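PDB 2RJO: twin-arginine translocation pathway signal protein from Burkholderia phytofirmans, which binds beta-D-galactopyranose between its two lobes and probably serves as a periplasmic sugar-binding protein of a transport system. Local coordinates for residues 6-11 with 28-33; 131-136 with 224-229; 260-265 with 311-316. All blocks are in the same frame, centred on the assembly; numbering follows the deposited sequence.

How the interactions relate
Interactions 1 and 3 are buried and lie in the same lobe, with centres about 13 Å apart. They touch: Phe30 of interaction 1 packs on Leu261, Ser262 and Leu265 of helix 253-268, which carries interaction 3. Interaction 2 lies on the other side of the chain's centre, about 40 Å from the centre of interaction 1, and is a surface contact. No hydrogen bond crosses between the two segments of any pair. Interaction 1 is apolar packing of helix on strand. Interaction 2 rests a helix end on a proline. Interaction 3 packs a leucine from a loop on a helix and includes an arginine that binds sulfate.

Interaction 1: 6-11 with 28-33; sequences TTLACS and QSFAKS
Leu8 reaches from the strand to the helix and touches both Ala31 and Phe30. The two segments belong to a beta-alpha-beta crossover: strand 7-12, helix 18-34 and the parallel strand 38-42. This is the repeating element of the periplasmic binding protein fold, here at the start of the chain. On the strand side the contact is made by one methyl, CD1 of Leu8. It lies 3.5 Å from Ala31 CA and 3.6 Å from Ala31 CB. The small alanine lets the helix backbone come close to the leucine. CD1 of Leu8 also meets the Phe30 ring obliquely, 3.9 Å from Phe30 CE2. The second torsion of Leu8 is extended (chi2 179°), which carries CD1 outward toward the helix. Phe30 CG stands opposite the backbone N, with chi1 172°, and this turns the ring so that its CD2 and CE2 come to the leucine methyl. All three residues are buried, and no polar bond crosses between the segments.

Further out, the strand is held in the sheet by backbone bonds of Leu8 to Pro37 and Val39, and of Ala9 to Val66. Phe30 also meets Trp310 edge to face, and Ala31 touches Tyr38. One turn on in the helix, Ser33 OG donates to the carbonyl O of Phe30 at 2.6 Å, with a C=O...OG angle of 126°.

Interaction 2: 131-136 with 224-229; sequences KSMGGK and QIPVTG
Ser132 and Met133, the residues that touch Pro226, sit in a helix end closed by a 2.8 Å hydrogen bond from Gly134 N to Lys131 O. This is one of the two bonds back into the last turn that, with the positive phi of Gly134 (79°), make a Schellman motif at the end of helix 118-132. Such backbone angles suit glycine. The chain then turns again in a type I' beta turn from Met133 to Lys136, with Gly135 also at positive phi. Together these turns take the chain from the helix into strand 137-143 of the parallel four-stranded sheet. Strand 227-228, which follows Pro226, lies at one edge of that sheet.

The CB of Pro226 points toward the helix end, and its CG lies 4.1 Å from CG of Met133, a selenomethionine in this crystal. Met133 CG stands beside its own backbone N (chi1 -66°), and from there the chain runs extended, crossing the proline ring at a slant. The proline ring also rests on Leu129, one turn back in the helix, and on Val246. The backbone of Pro226 is bonded to Val201 of strand 198-203. Ser132 adds a looser contact, its CB 4.3 Å from Pro226 CB. Its hydroxyl turns back to the helix, where OG bonds to Gln128 O.

Interaction 3: 260-265 with 311-316; sequences GLSMGL and NNLYAR. With SO4 (sulfate ion), chain F.
Apolar packing joins Leu313 of the loop to Ser262 and Met263 of helix 253-268. The CB of Leu313 points toward the helix, and its CD2 methyl lies against Ser262, 3.8 Å from Ser262 CB. The same methyl is 4.1 Å from CG of Met263, a selenomethionine in this crystal. The other methyl, CD1, lies 4.1 Å from Met263 CA. The side chains of Met263 and Leu313 slide past each other in opposite directions, and Met263 bends at its last torsion (chi3 -130°). On the loop side, Leu313 CB sits 3.9 Å above the centre of one face of the Tyr314 ring.

The loop and helix 253-268 belong to the lobe of the periplasmic binding protein fold that carries the mixed sheet. The loop follows helix 296-302 and leads into strand 317-320, which pairs antiparallel with strand 283-291 of that sheet. It turns tightly. Asn312 is the centre of an inverse gamma turn, and a type I beta turn runs from Asn312 to Ala315. These turns bring Leu313 to the helix four residues before strand 317-320, while the CB atoms of Asn311 and Asn312 point away from it.

The hydroxyl of Ser262 is bonded outside the two segments, to Trp310 O, though Leu313 CD2 lies 3.2 Å from Ser262 OG.

Charged contacts gather at Arg316, which does not touch residues 260-265. Its side chain is extended from CG to NE. NH1 forms a salt bridge with Asp252, and the guanidinium makes a cation-pi contact with Trp255. NH2 of Arg316 donates to sulfate O3 at 2.7 Å, with an N-H...O angle of 144°. The sulfate probably comes from the crystallisation liquor. Its sulfur lies at the guanidinium edge, in the plane, and the ion also takes a bond from Lys307 N.

Interaction 1: 6-11 with 28-33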
loop_
_atom_site.group_PDB
_atom_site.type_symbol
_atom_site.label_atom_id
_atom_site.label_comp_id
_atom_site.label_asym_id
_atom_site.label_seq_id
_atom_site.Cartn_x
_atom_site.Cartn_y
_atom_site.Cartn_z
ATOM N N THR A 6 -18.819 -5.695 -19.254
ATOM C CA THR A 6 -17.423 -5.412 -18.999
ATOM C C THR A 6 -17.065 -6.156 -17.720
ATOM O O THR A 6 -17.874 -6.229 -16.801
ATOM C CB THR A 6 -17.185 -3.904 -18.782
ATOM O OG1 THR A 6 -17.336 -3.212 -20.027
ATOM C CG2 THR A 6 -15.791 -3.663 -18.241
ATOM N N THR A 7 -15.870 -6.731 -17.667
ATOM C CA THR A 7 -15.449 -7.442 -16.468
ATOM C C THR A 7 -14.547 -6.539 -15.641
ATOM O O THR A 7 -13.729 -5.800 -16.181
ATOM C CB THR A 7 -14.687 -8.753 -16.819
ATOM O OG1 THR A 7 -15.572 -9.654 -17.496
ATOM C CG2 THR A 7 -14.187 -9.438 -15.562
ATOM N N LEU A 8 -14.723 -6.565 -14.329
ATOM C CA LEU A 8 -13.876 -5.772 -13.462
ATOM C C LEU A 8 -12.955 -6.764 -12.756
ATOM O O LEU A 8 -13.423 -7.778 -12.230
ATOM C CB LEU A 8 -14.723 -4.993 -12.444
ATOM C CG LEU A 8 -15.701 -3.958 -13.009
ATOM C CD1 LEU A 8 -16.461 -3.295 -11.882
ATOM C CD2 LEU A 8 -14.946 -2.921 -13.818
ATOM N N ALA A 9 -11.651 -6.491 -12.759
ATOM C CA ALA A 9 -10.699 -7.383 -12.107
ATOM C C ALA A 9 -9.725 -6.612 -11.231
ATOM O O ALA A 9 -9.395 -5.459 -11.511
ATOM C CB ALA A 9 -9.939 -8.180 -13.138
ATOM N N CYS A 10 -9.275 -7.258 -10.159
ATOM C CA CYS A 10 -8.334 -6.642 -9.235
ATOM C C CYS A 10 -7.195 -7.614 -8.935
ATOM O O CYS A 10 -7.423 -8.731 -8.452
ATOM C CB CYS A 10 -9.053 -6.252 -7.946
ATOM S SG CYS A 10 -8.051 -5.296 -6.796
ATOM N N SER A 11 -5.969 -7.194 -9.239
ATOM C CA SER A 11 -4.793 -8.025 -9.014
ATOM C C SER A 11 -3.918 -7.512 -7.878
ATOM O O SER A 11 -3.562 -6.334 -7.831
ATOM C CB SER A 11 -3.943 -8.112 -10.286
ATOM O OG SER A 11 -2.732 -8.808 -10.029
ATOM N N GLN A 28 -14.601 -5.194 -4.824
ATOM C CA GLN A 28 -15.789 -6.029 -4.766
ATOM C C GLN A 28 -17.004 -5.121 -4.588
ATOM O O GLN A 28 -18.013 -5.266 -5.273
ATOM C CB GLN A 28 -15.645 -6.961 -3.563
ATOM C CG GLN A 28 -16.408 -8.256 -3.598
ATOM C CD GLN A 28 -16.103 -9.104 -2.369
ATOM O OE1 GLN A 28 -16.462 -8.744 -1.244
ATOM N NE2 GLN A 28 -15.417 -10.227 -2.575
ATOM N N SER A 29 -16.889 -4.168 -3.665
ATOM C CA SER A 29 -17.974 -3.232 -3.391
ATOM C C SER A 29 -18.265 -2.297 -4.558
ATOM O O SER A 29 -19.414 -1.911 -4.770
ATOM C CB SER A 29 -17.664 -2.413 -2.137
ATOM O OG SER A 29 -18.623 -1.390 -1.944
ATOM N N PHE A 30 -17.242 -1.924 -5.320
ATOM C CA PHE A 30 -17.486 -1.047 -6.450
ATOM C C PHE A 30 -18.165 -1.798 -7.587
ATOM O O PHE A 30 -19.073 -1.278 -8.225
ATOM C CB PHE A 30 -16.193 -0.448 -6.979
ATOM C CG PHE A 30 -16.387 0.314 -8.252
ATOM C CD1 PHE A 30 -17.010 1.558 -8.240
ATOM C CD2 PHE A 30 -16.041 -0.252 -9.473
ATOM C CE1 PHE A 30 -17.291 2.228 -9.429
ATOM C CE2 PHE A 30 -16.317 0.408 -10.668
ATOM C CZ PHE A 30 -16.942 1.648 -10.652
ATOM N N ALA A 31 -17.703 -3.014 -7.857
ATOM C CA ALA A 31 -18.297 -3.810 -8.920
ATOM C C ALA A 31 -19.780 -3.951 -8.593
ATOM O O ALA A 31 -20.638 -3.829 -9.464
ATOM C CB ALA A 31 -17.633 -5.185 -8.993
ATOM N N LYS A 32 -20.054 -4.196 -7.318
ATOM C CA LYS A 32 -21.405 -4.356 -6.805
ATOM C C LYS A 32 -22.292 -3.184 -7.179
ATOM O O LYS A 32 -23.399 -3.365 -7.691
ATOM C CB LYS A 32 -21.363 -4.460 -5.282
ATOM C CG LYS A 32 -21.870 -5.761 -4.723
ATOM C CD LYS A 32 -21.010 -6.930 -5.142
ATOM C CE LYS A 32 -21.532 -8.222 -4.501
ATOM N NZ LYS A 32 -21.519 -8.138 -3.015
ATOM N N SER A 33 -21.788 -1.985 -6.913
ATOM C CA SER A 33 -22.518 -0.762 -7.170
ATOM C C SER A 33 -22.877 -0.563 -8.635
ATOM O O SER A 33 -23.971 -0.088 -8.941
ATOM C CB SER A 33 -21.721 0.442 -6.648
ATOM O OG SER A 33 -20.565 0.679 -7.428
#

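Interaction 2: 131-136 with 224-229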
loop_
_atom_site.group_PDB
_atom_site.type_symbol
_atom_site.label_atom_id
_atom_site.label_comp_id
_atom_site.label_asym_id
_atom_site.label_seq_id
_atom_site.Cartn_x
_atom_site.Cartn_y
_atom_site.Cartn_z
ATOM N N LYS A 131 10.205 10.260 18.931
ATOM C CA LYS A 131 9.752 11.137 20.000
ATOM C C LYS A 131 9.441 10.236 21.188
ATOM O O LYS A 131 9.861 10.503 22.317
ATOM C CB LYS A 131 8.484 11.899 19.605
ATOM C CG LYS A 131 8.609 12.802 18.387
ATOM C CD LYS A 131 9.755 13.789 18.530
ATOM C CE LYS A 131 9.653 14.924 17.512
ATOM N NZ LYS A 131 8.538 15.854 17.848
ATOM N N SER A 132 8.713 9.158 20.923
ATOM C CA SER A 132 8.339 8.220 21.971
ATOM C C SER A 132 9.545 7.691 22.719
ATOM O O SER A 132 9.450 7.369 23.903
ATOM C CB SER A 132 7.565 7.040 21.383
ATOM O OG SER A 132 6.304 7.452 20.899
HETATM N N MSE A 133 10.673 7.590 22.029
HETATM C CA MSE A 133 11.903 7.077 22.630
HETATM C C MSE A 133 12.687 8.164 23.367
HETATM O O MSE A 133 13.749 7.896 23.926
HETATM C CB MSE A 133 12.800 6.476 21.542
HETATM C CG MSE A 133 12.261 5.226 20.861
HETATM SE SE MSE A 133 13.170 4.874 19.333
HETATM C CE MSE A 133 12.133 3.872 18.561
ATOM N N GLY A 134 12.165 9.384 23.377
ATOM C CA GLY A 134 12.878 10.471 24.025
ATOM C C GLY A 134 13.973 10.958 23.090
ATOM O O GLY A 134 14.898 11.657 23.504
ATOM N N GLY A 135 13.874 10.562 21.824
ATOM C CA GLY A 135 14.843 10.972 20.822
ATOM C C GLY A 135 16.207 10.322 20.912
ATOM O O GLY A 135 17.124 10.685 20.176
ATOM N N LYS A 136 16.345 9.343 21.796
ATOM C CA LYS A 136 17.619 8.660 21.994
ATOM C C LYS A 136 17.348 7.168 22.161
ATOM O O LYS A 136 16.329 6.781 22.742
ATOM C CB LYS A 136 18.283 9.215 23.263
ATOM C CG LYS A 136 19.694 8.721 23.537
ATOM C CD LYS A 136 20.242 9.331 24.844
ATOM C CE LYS A 136 19.515 8.790 26.090
ATOM N NZ LYS A 136 19.899 7.370 26.418
ATOM N N GLN A 224 5.971 -2.377 25.693
ATOM C CA GLN A 224 7.071 -1.738 26.421
ATOM C C GLN A 224 8.081 -1.179 25.426
ATOM O O GLN A 224 8.877 -0.298 25.749
ATOM C CB GLN A 224 7.756 -2.731 27.377
ATOM C CG GLN A 224 6.980 -2.990 28.666
ATOM C CD GLN A 224 7.712 -3.916 29.618
ATOM O OE1 GLN A 224 8.873 -3.687 29.948
ATOM N NE2 GLN A 224 7.039 -4.967 30.061
ATOM N N ILE A 225 8.047 -1.704 24.212
ATOM C CA ILE A 225 8.919 -1.237 23.155
ATOM C C ILE A 225 7.985 -0.675 22.082
ATOM O O ILE A 225 7.164 -1.402 21.523
ATOM C CB ILE A 225 9.768 -2.393 22.584
ATOM C CG1 ILE A 225 10.715 -2.919 23.667
ATOM C CG2 ILE A 225 10.574 -1.915 21.383
ATOM C CD1 ILE A 225 11.461 -4.170 23.264
ATOM N N PRO A 226 8.081 0.639 21.805
ATOM C CA PRO A 226 7.242 1.299 20.799
ATOM C C PRO A 226 7.509 0.805 19.377
ATOM O O PRO A 226 8.653 0.623 18.967
ATOM C CB PRO A 226 7.583 2.771 20.987
ATOM C CG PRO A 226 9.009 2.729 21.383
ATOM C CD PRO A 226 9.021 1.606 22.399
ATOM N N VAL A 227 6.435 0.590 18.632
ATOM C CA VAL A 227 6.536 0.107 17.267
ATOM C C VAL A 227 5.619 0.907 16.370
ATOM O O VAL A 227 4.572 1.380 16.818
ATOM C CB VAL A 227 6.112 -1.359 17.181
ATOM C CG1 VAL A 227 6.398 -1.904 15.790
ATOM C CG2 VAL A 227 6.823 -2.169 18.253
ATOM N N THR A 228 6.014 1.074 15.110
ATOM C CA THR A 228 5.185 1.790 14.147
ATOM C C THR A 228 5.027 0.986 12.858
ATOM O O THR A 228 5.856 0.135 12.534
ATOM C CB THR A 228 5.762 3.167 13.790
ATOM O OG1 THR A 228 7.057 3.015 13.199
ATOM C CG2 THR A 228 5.846 4.041 15.022
ATOM N N GLY A 229 3.951 1.262 12.130
ATOM C CA GLY A 229 3.688 0.565 10.889
ATOM C C GLY A 229 3.120 1.510 9.850
ATOM O O GLY A 229 3.342 2.715 9.927
#

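Interaction 3: 260-265 with 311-316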
loop_
_atom_site.group_PDB
_atom_site.type_symbol
_atom_site.label_atom_id
_atom_site.label_comp_id
_atom_site.label_asym_id
_atom_site.label_seq_id
_atom_site.Cartn_x
_atom_site.Cartn_y
_atom_site.Cartn_z
ATOM N N GLY A 260 -9.797 2.771 -8.046
ATOM C CA GLY A 260 -8.965 2.388 -9.177
ATOM C C GLY A 260 -9.817 1.905 -10.338
ATOM O O GLY A 260 -9.629 2.336 -11.480
ATOM N N LEU A 261 -10.765 1.017 -10.036
ATOM C CA LEU A 261 -11.679 0.474 -11.039
ATOM C C LEU A 261 -12.660 1.539 -11.538
ATOM O O LEU A 261 -13.020 1.555 -12.705
ATOM C CB LEU A 261 -12.478 -0.688 -10.454
ATOM C CG LEU A 261 -11.767 -1.980 -10.058
ATOM C CD1 LEU A 261 -12.788 -2.911 -9.429
ATOM C CD2 LEU A 261 -11.124 -2.634 -11.275
ATOM N N SER A 262 -13.101 2.413 -10.639
ATOM C CA SER A 262 -14.029 3.467 -11.012
ATOM C C SER A 262 -13.403 4.348 -12.103
ATOM O O SER A 262 -14.031 4.612 -13.128
ATOM C CB SER A 262 -14.383 4.301 -9.780
ATOM O OG SER A 262 -15.350 5.283 -10.086
HETATM N N MSE A 263 -12.168 4.794 -11.881
HETATM C CA MSE A 263 -11.455 5.620 -12.859
HETATM C C MSE A 263 -11.401 4.877 -14.188
HETATM O O MSE A 263 -11.736 5.421 -15.247
HETATM C CB MSE A 263 -10.012 5.882 -12.411
HETATM C CG MSE A 263 -9.848 6.900 -11.307
HETATM SE SE MSE A 263 -8.149 6.977 -10.714
HETATM C CE MSE A 263 -8.419 6.859 -9.011
ATOM N N GLY A 264 -10.966 3.625 -14.113
ATOM C CA GLY A 264 -10.853 2.807 -15.299
ATOM C C GLY A 264 -12.157 2.624 -16.047
ATOM O O GLY A 264 -12.175 2.715 -17.271
ATOM N N LEU A 265 -13.246 2.371 -15.323
ATOM C CA LEU A 265 -14.540 2.160 -15.950
ATOM C C LEU A 265 -15.070 3.428 -16.609
ATOM O O LEU A 265 -15.645 3.370 -17.701
ATOM C CB LEU A 265 -15.554 1.617 -14.929
ATOM C CG LEU A 265 -16.962 1.241 -15.440
ATOM C CD1 LEU A 265 -16.862 0.262 -16.616
ATOM C CD2 LEU A 265 -17.785 0.633 -14.302
ATOM N N ASN A 311 -18.001 7.758 -7.214
ATOM C CA ASN A 311 -18.288 8.782 -8.212
ATOM C C ASN A 311 -17.309 9.963 -8.223
ATOM O O ASN A 311 -17.029 10.540 -9.272
ATOM C CB ASN A 311 -19.708 9.328 -7.987
ATOM C CG ASN A 311 -19.931 9.809 -6.543
ATOM O OD1 ASN A 311 -20.210 9.008 -5.626
ATOM N ND2 ASN A 311 -19.784 11.121 -6.330
ATOM N N ASN A 312 -16.804 10.323 -7.052
ATOM C CA ASN A 312 -15.894 11.455 -6.902
ATOM C C ASN A 312 -14.424 11.053 -7.089
ATOM O O ASN A 312 -13.651 11.029 -6.132
ATOM C CB ASN A 312 -16.084 12.043 -5.511
ATOM C CG ASN A 312 -15.695 13.488 -5.442
ATOM O OD1 ASN A 312 -14.624 13.876 -5.913
ATOM N ND2 ASN A 312 -16.562 14.306 -4.851
ATOM N N LEU A 313 -14.041 10.786 -8.334
ATOM C CA LEU A 313 -12.694 10.339 -8.690
ATOM C C LEU A 313 -11.436 11.035 -8.154
ATOM O O LEU A 313 -10.490 10.356 -7.759
ATOM C CB LEU A 313 -12.578 10.253 -10.218
ATOM C CG LEU A 313 -13.650 9.408 -10.923
ATOM C CD1 LEU A 313 -13.340 9.290 -12.412
ATOM C CD2 LEU A 313 -13.700 8.040 -10.287
ATOM N N TYR A 314 -11.394 12.363 -8.149
ATOM C CA TYR A 314 -10.187 13.062 -7.700
ATOM C C TYR A 314 -10.332 13.772 -6.366
ATOM O O TYR A 314 -9.660 14.776 -6.108
ATOM C CB TYR A 314 -9.748 14.077 -8.768
ATOM C CG TYR A 314 -9.891 13.545 -10.165
ATOM C CD1 TYR A 314 -9.090 12.496 -10.614
ATOM C CD2 TYR A 314 -10.896 14.017 -11.007
ATOM C CE1 TYR A 314 -9.289 11.918 -11.859
ATOM C CE2 TYR A 314 -11.108 13.442 -12.265
ATOM C CZ TYR A 314 -10.301 12.390 -12.678
ATOM O OH TYR A 314 -10.527 11.775 -13.888
ATOM N N ALA A 315 -11.193 13.242 -5.509
ATOM C CA ALA A 315 -11.433 13.839 -4.207
ATOM C C ALA A 315 -10.229 13.779 -3.263
ATOM O O ALA A 315 -10.115 14.595 -2.345
ATOM C CB ALA A 315 -12.635 13.160 -3.556
ATOM N N ARG A 316 -9.324 12.830 -3.496
ATOM C CA ARG A 316 -8.156 12.661 -2.625
ATOM C C ARG A 316 -6.797 12.896 -3.274
ATOM O O ARG A 316 -5.787 12.344 -2.826
ATOM C CB ARG A 316 -8.165 11.255 -2.030
ATOM C CG ARG A 316 -9.478 10.887 -1.387
ATOM C CD ARG A 316 -9.394 9.611 -0.582
ATOM N NE ARG A 316 -10.716 9.185 -0.141
ATOM C CZ ARG A 316 -10.923 8.246 0.779
ATOM N NH1 ARG A 316 -9.887 7.641 1.352
ATOM N NH2 ARG A 316 -12.161 7.915 1.137
HETATM S S SO4 F . -13.856 5.907 3.710
HETATM O O1 SO4 F . -13.887 5.055 2.486
HETATM O O2 SO4 F . -15.158 6.599 3.868
HETATM O O3 SO4 F . -12.752 6.901 3.607
HETATM O O4 SO4 F . -13.604 5.047 4.903
#